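Local coordinates for PAC2 family protein (Mycobacterium tuberculosis, PDB 2WAM) that is of unknown function but belongs to the PAC2 family and represents a duplicated gene family of Actinobacteria, at residues 188-193 / 304-309; 181-186 / 238-243; 76-81 / 244-249. All blocks are in the same frame, centred on the assembly; numbering follows the deposited sequence.

From the N terminus, the loop 76-81 after strand 67-73 comes first, followed by 181-186 at the end of strand 174-183 and then 188-193, which leads into strand 193-197. The chain returns at 238-243 to close contact 2 beside the strand end. It continues at once into 244-249, which closes contact 3, so contact 2 is nested inside the larger loop. Contact 1 crosses both, since it opens inside their loops and closes beyond them at 304-309 on helix 293-315. Together they tie the ends of neighbouring parallel strands to the loop before helix 81-92 and to a late helix. Contacts 1 and 2 meet directly through T192 and H240, and P182 and V241 pack against contact 3.

Contact 1. Residues 188-193 / 304-309; sequences TRPITM and RQYDAF
R189 NH2 donates to D307 OD2 over 3.1 Å, meeting the syn lone pair of that oxygen along a fairly straight bond (165°). A second bond runs from R189 NE to D307 OD1 at 3.2 Å, so the guanidinium presents its NE side to the carboxylate, one nitrogen to each oxygen, with the two groups only 20° from coplanar. The third nitrogen, NH1, turns back to the carbonyl oxygen of T188 at 3.2 Å, which helps to fix the rotation of the guanidinium. This salt bridge fastens the loop between strands 174-183 and 193-197 to helix 293-315 at the surface of this PAC2 family protein. Alongside it, Y306 reaches from the helix with CG anti to its backbone N (chi1 179°), directing its ring toward the loop. R189 CB lies over one ring face, toward its rim, though the shortest modelled approach there is doubtful. P190 CD packs against Y306 CE2 at 3.9 Å, while T192 CG2 arrives at the ring edge, 3.6 Å from Y306 OH. The T192 hydroxyl is engaged elsewhere, with H240 ND1, and the Y306 side chain also touches V185 and P186.

Contact 2. Residues 181-186 / 238-243; sequences VPMAVP and TVHVPH
V181 pairs through both backbone polar atoms: its N donates to V239 O (3.0 Å), and its O accepts from V241 N (3.0 Å). Its side chain lies beside that of H240, pointing the same way, with CG1 at the imidazole edge near CD2; the same methyl is 3.6 Å from T238 CG2. P182 CA makes a CA-H...O contact with V241 O, while its ring and the V241 side chain lie on the sheet face turned to A78. M183 N continues the parallel pattern, donating to V241 O at 2.9 Å. These bridges join strands 174-183 and 234-242 at their C-terminal ends within the mixed sheet. M183 CG touches H240 CD2 at 3.4 Å; the chain, bent at chi2 and chi3, leaves SD 4.9 Å from the centroid of the H240 ring in an oblique Met-aromatic approach. At the strand end, M183 O accepts a weak bond from H243 N, and A184 centres an inverse gamma turn with its CA at the edge of the H243 ring, 3.6 Å from ND1. V185 CG2 then packs loosely on P242 CD (4.3 Å), and the P242 ring comes up to the backbone of V185 and P186.

Contact 3. Residues 76-81 / 244-249; sequences SDAGHA and YLTQTD
Two hydrogen bonds join H80 and G79 to the 244-249 loop. From the backbone, G79 N donates to T246 O at 3.1 Å, approaching from above the carbonyl plane. Between side chains, H80 ND1 donates to D249 OD2 at 2.8 Å; the oxygen lies close to the imidazole plane, yet ND1 approaches from above the carboxylate plane (36° out), and the two planes stand 84° apart. Weaker CA-H...O contacts run from A78 CA to T246 O (3.5 Å) and from G79 CA to T248 O. Apolar packing is modest, with A78 CB against T246 CG2 at 3.8 Å. The facing loop is shaped by a type I beta turn from L245 to T248, in which L245 O accepts hydrogen bonds from N and OG1 of T248, both on the same face of its plane. The T248 carbonyl oxygen lies over one face of the H80 ring, toward its rim. H80 occupies the N-cap position of helix 81-92, so the contact joins the start of that helix to the loop following strand 234-242. The bond to D249 probably restrains the rotation of the H80 ring, and the salt bridge from R83 NH2 to D249 OD2 is likely to help position that carboxylate.

Contact 1. Residues 188-193 / 304-309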
loop_
_atom_site.group_PDB
_atom_site.type_symbol
_atom_site.label_atom_id
_atom_site.label_comp_id
_atom_site.label_asym_id
_atom_site.label_seq_id
_atom_site.Cartn_x
_atom_site.Cartn_y
_atom_site.Cartn_z
ATOM N N THR A 188 43.453 27.652 18.156
ATOM C CA THR A 188 44.709 28.284 17.745
ATOM C C THR A 188 45.755 27.286 17.276
ATOM O O THR A 188 46.912 27.643 17.065
ATOM C CB THR A 188 45.336 29.089 18.889
ATOM O OG1 THR A 188 45.337 28.286 20.075
ATOM C CG2 THR A 188 44.564 30.378 19.138
ATOM N N ARG A 189 45.345 26.039 17.115
ATOM C CA ARG A 189 46.238 25.008 16.614
ATOM C C ARG A 189 45.608 24.282 15.443
ATOM O O ARG A 189 44.391 24.269 15.308
ATOM C CB ARG A 189 46.563 24.025 17.725
ATOM C CG ARG A 189 47.282 24.667 18.889
ATOM C CD ARG A 189 48.660 25.151 18.494
ATOM N NE ARG A 189 49.427 25.531 19.676
ATOM C CZ ARG A 189 49.513 26.768 20.157
ATOM N NH1 ARG A 189 48.888 27.771 19.555
ATOM N NH2 ARG A 189 50.237 27.003 21.239
ATOM N N PRO A 190 46.439 23.663 14.594
ATOM C CA PRO A 190 45.946 22.974 13.399
ATOM C C PRO A 190 44.761 22.056 13.699
ATOM O O PRO A 190 44.739 21.355 14.716
ATOM C CB PRO A 190 47.155 22.154 12.949
ATOM C CG PRO A 190 48.323 22.928 13.436
ATOM C CD PRO A 190 47.896 23.521 14.750
ATOM N N ILE A 191 43.772 22.081 12.813
ATOM C CA ILE A 191 42.586 21.272 12.994
ATOM C C ILE A 191 42.911 19.807 12.754
ATOM O O ILE A 191 43.450 19.449 11.712
ATOM C CB ILE A 191 41.472 21.711 12.047
ATOM C CG1 ILE A 191 40.877 23.038 12.516
ATOM C CG2 ILE A 191 40.396 20.626 11.939
ATOM C CD1 ILE A 191 39.822 23.583 11.568
ATOM N N THR A 192 42.596 18.962 13.729
ATOM C CA THR A 192 42.869 17.541 13.605
ATOM C C THR A 192 41.590 16.803 13.290
ATOM O O THR A 192 40.504 17.383 13.306
ATOM C CB THR A 192 43.532 16.957 14.875
ATOM O OG1 THR A 192 42.787 17.336 16.035
ATOM C CG2 THR A 192 44.957 17.480 15.016
ATOM N N MET A 193 41.714 15.511 13.029
ATOM C CA MET A 193 40.628 14.772 12.417
ATOM C C MET A 193 40.835 13.281 12.614
ATOM O O MET A 193 41.961 12.796 12.513
ATOM C CB MET A 193 40.646 15.105 10.936
ATOM C CG MET A 193 39.475 14.636 10.144
ATOM S SD MET A 193 39.552 15.476 8.565
ATOM C CE MET A 193 38.774 17.026 9.005
ATOM N N ARG A 304 48.831 24.253 25.542
ATOM C CA ARG A 304 49.877 23.492 26.211
ATOM C C ARG A 304 49.680 21.988 26.018
ATOM O O ARG A 304 50.568 21.306 25.505
ATOM C CB ARG A 304 49.979 23.881 27.695
ATOM C CG ARG A 304 50.781 25.167 27.920
ATOM C CD ARG A 304 50.852 25.576 29.381
ATOM N NE ARG A 304 49.953 26.680 29.716
ATOM C CZ ARG A 304 49.069 26.656 30.714
ATOM N NH1 ARG A 304 48.961 25.583 31.492
ATOM N NH2 ARG A 304 48.299 27.715 30.942
ATOM N N GLN A 305 48.513 21.480 26.410
ATOM C CA GLN A 305 48.198 20.063 26.239
ATOM C C GLN A 305 48.407 19.601 24.801
ATOM O O GLN A 305 48.960 18.525 24.553
ATOM C CB GLN A 305 46.748 19.780 26.632
ATOM C CG GLN A 305 46.422 20.017 28.091
ATOM C CD GLN A 305 44.987 19.642 28.430
ATOM O OE1 GLN A 305 44.049 19.978 27.699
ATOM N NE2 GLN A 305 44.810 18.940 29.544
ATOM N N TYR A 306 47.951 20.421 23.860
ATOM C CA TYR A 306 47.983 20.069 22.447
ATOM C C TYR A 306 49.412 19.946 21.927
ATOM O O TYR A 306 49.742 18.976 21.245
ATOM C CB TYR A 306 47.184 21.089 21.623
ATOM C CG TYR A 306 47.174 20.837 20.128
ATOM C CD1 TYR A 306 46.238 19.992 19.551
ATOM C CD2 TYR A 306 48.098 21.454 19.295
ATOM C CE1 TYR A 306 46.223 19.767 18.178
ATOM C CE2 TYR A 306 48.093 21.236 17.925
ATOM C CZ TYR A 306 47.155 20.393 17.367
ATOM O OH TYR A 306 47.152 20.176 15.997
ATOM N N ASP A 307 50.256 20.925 22.242
ATOM C CA ASP A 307 51.659 20.872 21.836
ATOM C C ASP A 307 52.352 19.641 22.427
ATOM O O ASP A 307 53.159 18.989 21.758
ATOM C CB ASP A 307 52.385 22.161 22.230
ATOM C CG ASP A 307 51.838 23.378 21.506
ATOM O OD1 ASP A 307 51.532 23.264 20.299
ATOM O OD2 ASP A 307 51.706 24.446 22.140
ATOM N N ALA A 308 52.004 19.319 23.673
ATOM C CA ALA A 308 52.545 18.152 24.371
ATOM C C ALA A 308 52.100 16.820 23.764
ATOM O O ALA A 308 52.891 15.882 23.674
ATOM C CB ALA A 308 52.183 18.208 25.847
ATOM N N PHE A 309 50.833 16.728 23.370
ATOM C CA PHE A 309 50.347 15.533 22.685
ATOM C C PHE A 309 51.008 15.380 21.316
ATOM O O PHE A 309 51.312 14.267 20.884
ATOM C CB PHE A 309 48.827 15.562 22.528
ATOM C CG PHE A 309 48.280 14.399 21.745
ATOM C CD1 PHE A 309 48.079 13.169 22.355
ATOM C CD2 PHE A 309 47.972 14.533 20.398
ATOM C CE1 PHE A 309 47.580 12.090 21.638
ATOM C CE2 PHE A 309 47.471 13.458 19.676
ATOM C CZ PHE A 309 47.276 12.235 20.298
#

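Contact 2. Residues 181-186 / 238-243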
loop_
_atom_site.group_PDB
_atom_site.type_symbol
_atom_site.label_atom_id
_atom_site.label_comp_id
_atom_site.label_asym_id
_atom_site.label_seq_id
_atom_site.Cartn_x
_atom_site.Cartn_y
_atom_site.Cartn_z
ATOM N N VAL A 181 33.155 16.121 16.209
ATOM C CA VAL A 181 33.117 15.763 17.617
ATOM C C VAL A 181 33.821 16.896 18.357
ATOM O O VAL A 181 34.817 17.427 17.872
ATOM C CB VAL A 181 33.788 14.388 17.883
ATOM C CG1 VAL A 181 35.236 14.387 17.416
ATOM C CG2 VAL A 181 33.705 14.015 19.357
ATOM N N PRO A 182 33.274 17.310 19.504
ATOM C CA PRO A 182 33.966 18.328 20.305
ATOM C C PRO A 182 35.138 17.681 21.023
ATOM O O PRO A 182 34.991 16.556 21.474
ATOM C CB PRO A 182 32.908 18.773 21.323
ATOM C CG PRO A 182 31.602 18.175 20.841
ATOM C CD PRO A 182 31.962 16.954 20.062
ATOM N N MET A 183 36.278 18.361 21.097
ATOM C CA MET A 183 37.446 17.831 21.788
ATOM C C MET A 183 38.144 18.950 22.537
ATOM O O MET A 183 37.990 20.131 22.209
ATOM C CB MET A 183 38.429 17.185 20.804
ATOM C CG MET A 183 37.854 16.009 20.035
ATOM S SD MET A 183 37.669 14.519 21.040
ATOM C CE MET A 183 39.377 14.013 21.203
ATOM N N ALA A 184 38.906 18.575 23.554
ATOM C CA ALA A 184 39.725 19.537 24.269
ATOM C C ALA A 184 40.922 19.952 23.404
ATOM O O ALA A 184 42.015 19.411 23.547
ATOM C CB ALA A 184 40.186 18.946 25.579
ATOM N N VAL A 185 40.696 20.902 22.497
ATOM C CA VAL A 185 41.737 21.435 21.611
ATOM C C VAL A 185 41.507 22.927 21.405
ATOM O O VAL A 185 40.377 23.390 21.464
ATOM C CB VAL A 185 41.750 20.738 20.217
ATOM C CG1 VAL A 185 42.346 19.337 20.302
ATOM C CG2 VAL A 185 40.351 20.703 19.605
ATOM N N PRO A 186 42.580 23.686 21.160
ATOM C CA PRO A 186 42.435 25.136 20.991
ATOM C C PRO A 186 42.098 25.484 19.552
ATOM O O PRO A 186 42.515 24.782 18.635
ATOM C CB PRO A 186 43.839 25.670 21.304
ATOM C CG PRO A 186 44.732 24.448 21.473
ATOM C CD PRO A 186 43.977 23.254 21.002
ATOM N N THR A 238 35.954 12.549 10.807
ATOM C CA THR A 238 35.345 13.194 11.943
ATOM C C THR A 238 36.287 14.287 12.416
ATOM O O THR A 238 37.356 14.015 12.959
ATOM C CB THR A 238 35.094 12.191 13.055
ATOM O OG1 THR A 238 34.281 11.123 12.547
ATOM C CG2 THR A 238 34.391 12.866 14.214
ATOM N N VAL A 239 35.894 15.528 12.176
ATOM C CA VAL A 239 36.741 16.675 12.467
ATOM C C VAL A 239 36.621 17.082 13.948
ATOM O O VAL A 239 35.558 16.919 14.564
ATOM C CB VAL A 239 36.441 17.852 11.486
ATOM C CG1 VAL A 239 34.950 18.258 11.512
ATOM C CG2 VAL A 239 37.334 19.034 11.758
ATOM N N HIS A 240 37.716 17.581 14.522
ATOM C CA HIS A 240 37.723 17.973 15.930
ATOM C C HIS A 240 37.481 19.463 16.128
ATOM O O HIS A 240 38.222 20.295 15.613
ATOM C CB HIS A 240 39.030 17.556 16.596
ATOM C CG HIS A 240 39.278 16.080 16.563
ATOM N ND1 HIS A 240 40.489 15.535 16.199
ATOM C CD2 HIS A 240 38.462 15.034 16.833
ATOM C CE1 HIS A 240 40.411 14.218 16.256
ATOM N NE2 HIS A 240 39.192 13.888 16.637
ATOM N N VAL A 241 36.437 19.789 16.876
ATOM C CA VAL A 241 36.088 21.178 17.156
ATOM C C VAL A 241 36.341 21.502 18.626
ATOM O O VAL A 241 35.937 20.742 19.512
ATOM C CB VAL A 241 34.594 21.469 16.849
ATOM C CG1 VAL A 241 34.268 22.931 17.117
ATOM C CG2 VAL A 241 34.249 21.090 15.419
ATOM N N PRO A 242 37.017 22.630 18.892
ATOM C CA PRO A 242 37.220 23.068 20.277
ATOM C C PRO A 242 35.886 23.040 21.028
ATOM O O PRO A 242 34.915 23.598 20.515
ATOM C CB PRO A 242 37.714 24.505 20.110
ATOM C CG PRO A 242 38.405 24.506 18.804
ATOM C CD PRO A 242 37.641 23.550 17.925
ATOM N N HIS A 243 35.827 22.403 22.199
ATOM C CA HIS A 243 34.539 22.242 22.877
ATOM C C HIS A 243 33.875 23.577 23.208
ATOM O O HIS A 243 32.653 23.649 23.318
ATOM C CB HIS A 243 34.624 21.336 24.114
ATOM C CG HIS A 243 35.550 21.840 25.170
ATOM N ND1 HIS A 243 36.738 21.213 25.477
ATOM C CD2 HIS A 243 35.469 22.916 25.987
ATOM C CE1 HIS A 243 37.350 21.879 26.440
ATOM N NE2 HIS A 243 36.603 22.919 26.766
#

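Contact 3. Residues 76-81 / 244-249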
loop_
_atom_site.group_PDB
_atom_site.type_symbol
_atom_site.label_atom_id
_atom_site.label_comp_id
_atom_site.label_asym_id
_atom_site.label_seq_id
_atom_site.Cartn_x
_atom_site.Cartn_y
_atom_site.Cartn_z
ATOM N N SER A 76 26.047 14.644 15.791
ATOM C CA SER A 76 27.006 15.497 16.464
ATOM C C SER A 76 27.368 16.614 15.507
ATOM O O SER A 76 27.914 16.354 14.435
ATOM C CB SER A 76 28.260 14.709 16.830
ATOM O OG SER A 76 29.314 15.577 17.203
ATOM N N ASP A 77 27.064 17.848 15.904
ATOM C CA ASP A 77 27.183 19.010 15.029
ATOM C C ASP A 77 28.032 20.141 15.601
ATOM O O ASP A 77 27.662 21.313 15.502
ATOM C CB ASP A 77 25.794 19.534 14.690
ATOM C CG ASP A 77 25.009 18.552 13.869
ATOM O OD1 ASP A 77 25.434 18.301 12.724
ATOM O OD2 ASP A 77 23.995 18.016 14.371
ATOM N N ALA A 78 29.171 19.785 16.182
ATOM C CA ALA A 78 30.102 20.769 16.699
ATOM C C ALA A 78 30.581 21.680 15.578
ATOM O O ALA A 78 30.985 21.206 14.509
ATOM C CB ALA A 78 31.286 20.080 17.364
ATOM N N GLY A 79 30.536 22.984 15.840
ATOM C CA GLY A 79 30.930 23.994 14.876
ATOM C C GLY A 79 29.905 24.133 13.769
ATOM O O GLY A 79 30.115 24.864 12.807
ATOM N N HIS A 80 28.786 23.429 13.910
ATOM C CA HIS A 80 27.806 23.327 12.840
ATOM C C HIS A 80 28.505 22.939 11.540
ATOM O O HIS A 80 28.037 23.262 10.453
ATOM C CB HIS A 80 27.032 24.638 12.690
ATOM C CG HIS A 80 26.377 25.096 13.962
ATOM N ND1 HIS A 80 26.266 26.427 14.310
ATOM C CD2 HIS A 80 25.819 24.393 14.978
ATOM C CE1 HIS A 80 25.657 26.522 15.481
ATOM N NE2 HIS A 80 25.384 25.303 15.911
ATOM N N ALA A 81 29.621 22.227 11.663
ATOM C CA ALA A 81 30.490 21.966 10.516
ATOM C C ALA A 81 29.839 21.166 9.383
ATOM O O ALA A 81 30.152 21.391 8.214
ATOM C CB ALA A 81 31.793 21.314 10.957
ATOM N N TYR A 244 34.661 24.643 23.337
ATOM C CA TYR A 244 34.058 25.951 23.584
ATOM C C TYR A 244 33.398 26.573 22.342
ATOM O O TYR A 244 32.773 27.636 22.426
ATOM C CB TYR A 244 35.044 26.916 24.246
ATOM C CG TYR A 244 36.356 27.145 23.516
ATOM C CD1 TYR A 244 36.501 28.206 22.613
ATOM C CD2 TYR A 244 37.462 26.323 23.749
ATOM C CE1 TYR A 244 37.703 28.435 21.958
ATOM C CE2 TYR A 244 38.673 26.546 23.093
ATOM C CZ TYR A 244 38.784 27.606 22.202
ATOM O OH TYR A 244 39.973 27.826 21.544
ATOM N N LEU A 245 33.526 25.899 21.200
ATOM C CA LEU A 245 32.956 26.390 19.947
ATOM C C LEU A 245 31.836 25.502 19.420
ATOM O O LEU A 245 31.343 25.720 18.315
ATOM C CB LEU A 245 34.040 26.508 18.879
ATOM C CG LEU A 245 35.094 27.580 19.135
ATOM C CD1 LEU A 245 36.228 27.501 18.096
ATOM C CD2 LEU A 245 34.432 28.960 19.161
ATOM N N THR A 246 31.436 24.517 20.221
ATOM C CA THR A 246 30.493 23.489 19.792
ATOM C C THR A 246 29.174 24.035 19.247
ATOM O O THR A 246 28.648 23.526 18.256
ATOM C CB THR A 246 30.194 22.511 20.942
ATOM O OG1 THR A 246 31.426 22.038 21.482
ATOM C CG2 THR A 246 29.405 21.326 20.449
ATOM N N GLN A 247 28.634 25.060 19.898
ATOM C CA GLN A 247 27.312 25.558 19.540
ATOM C C GLN A 247 27.353 26.861 18.749
ATOM O O GLN A 247 26.434 27.671 18.830
ATOM C CB GLN A 247 26.435 25.708 20.786
ATOM C CG GLN A 247 26.205 24.400 21.528
ATOM C CD GLN A 247 25.010 24.456 22.467
ATOM O OE1 GLN A 247 24.593 25.532 22.899
ATOM N NE2 GLN A 247 24.453 23.291 22.787
ATOM N N THR A 248 28.422 27.053 17.984
ATOM C CA THR A 248 28.566 28.221 17.122
ATOM C C THR A 248 28.964 27.784 15.713
ATOM O O THR A 248 29.399 26.660 15.504
ATOM C CB THR A 248 29.700 29.121 17.612
ATOM O OG1 THR A 248 30.922 28.677 17.016
ATOM C CG2 THR A 248 29.841 29.038 19.122
ATOM N N ASP A 249 28.835 28.681 14.750
ATOM C CA ASP A 249 29.364 28.432 13.420
ATOM C C ASP A 249 30.877 28.494 13.444
ATOM O O ASP A 249 31.455 29.508 13.847
ATOM C CB ASP A 249 28.869 29.491 12.434
ATOM C CG ASP A 249 27.454 29.257 11.981
ATOM O OD1 ASP A 249 26.863 30.208 11.447
ATOM O OD2 ASP A 249 26.929 28.137 12.156
#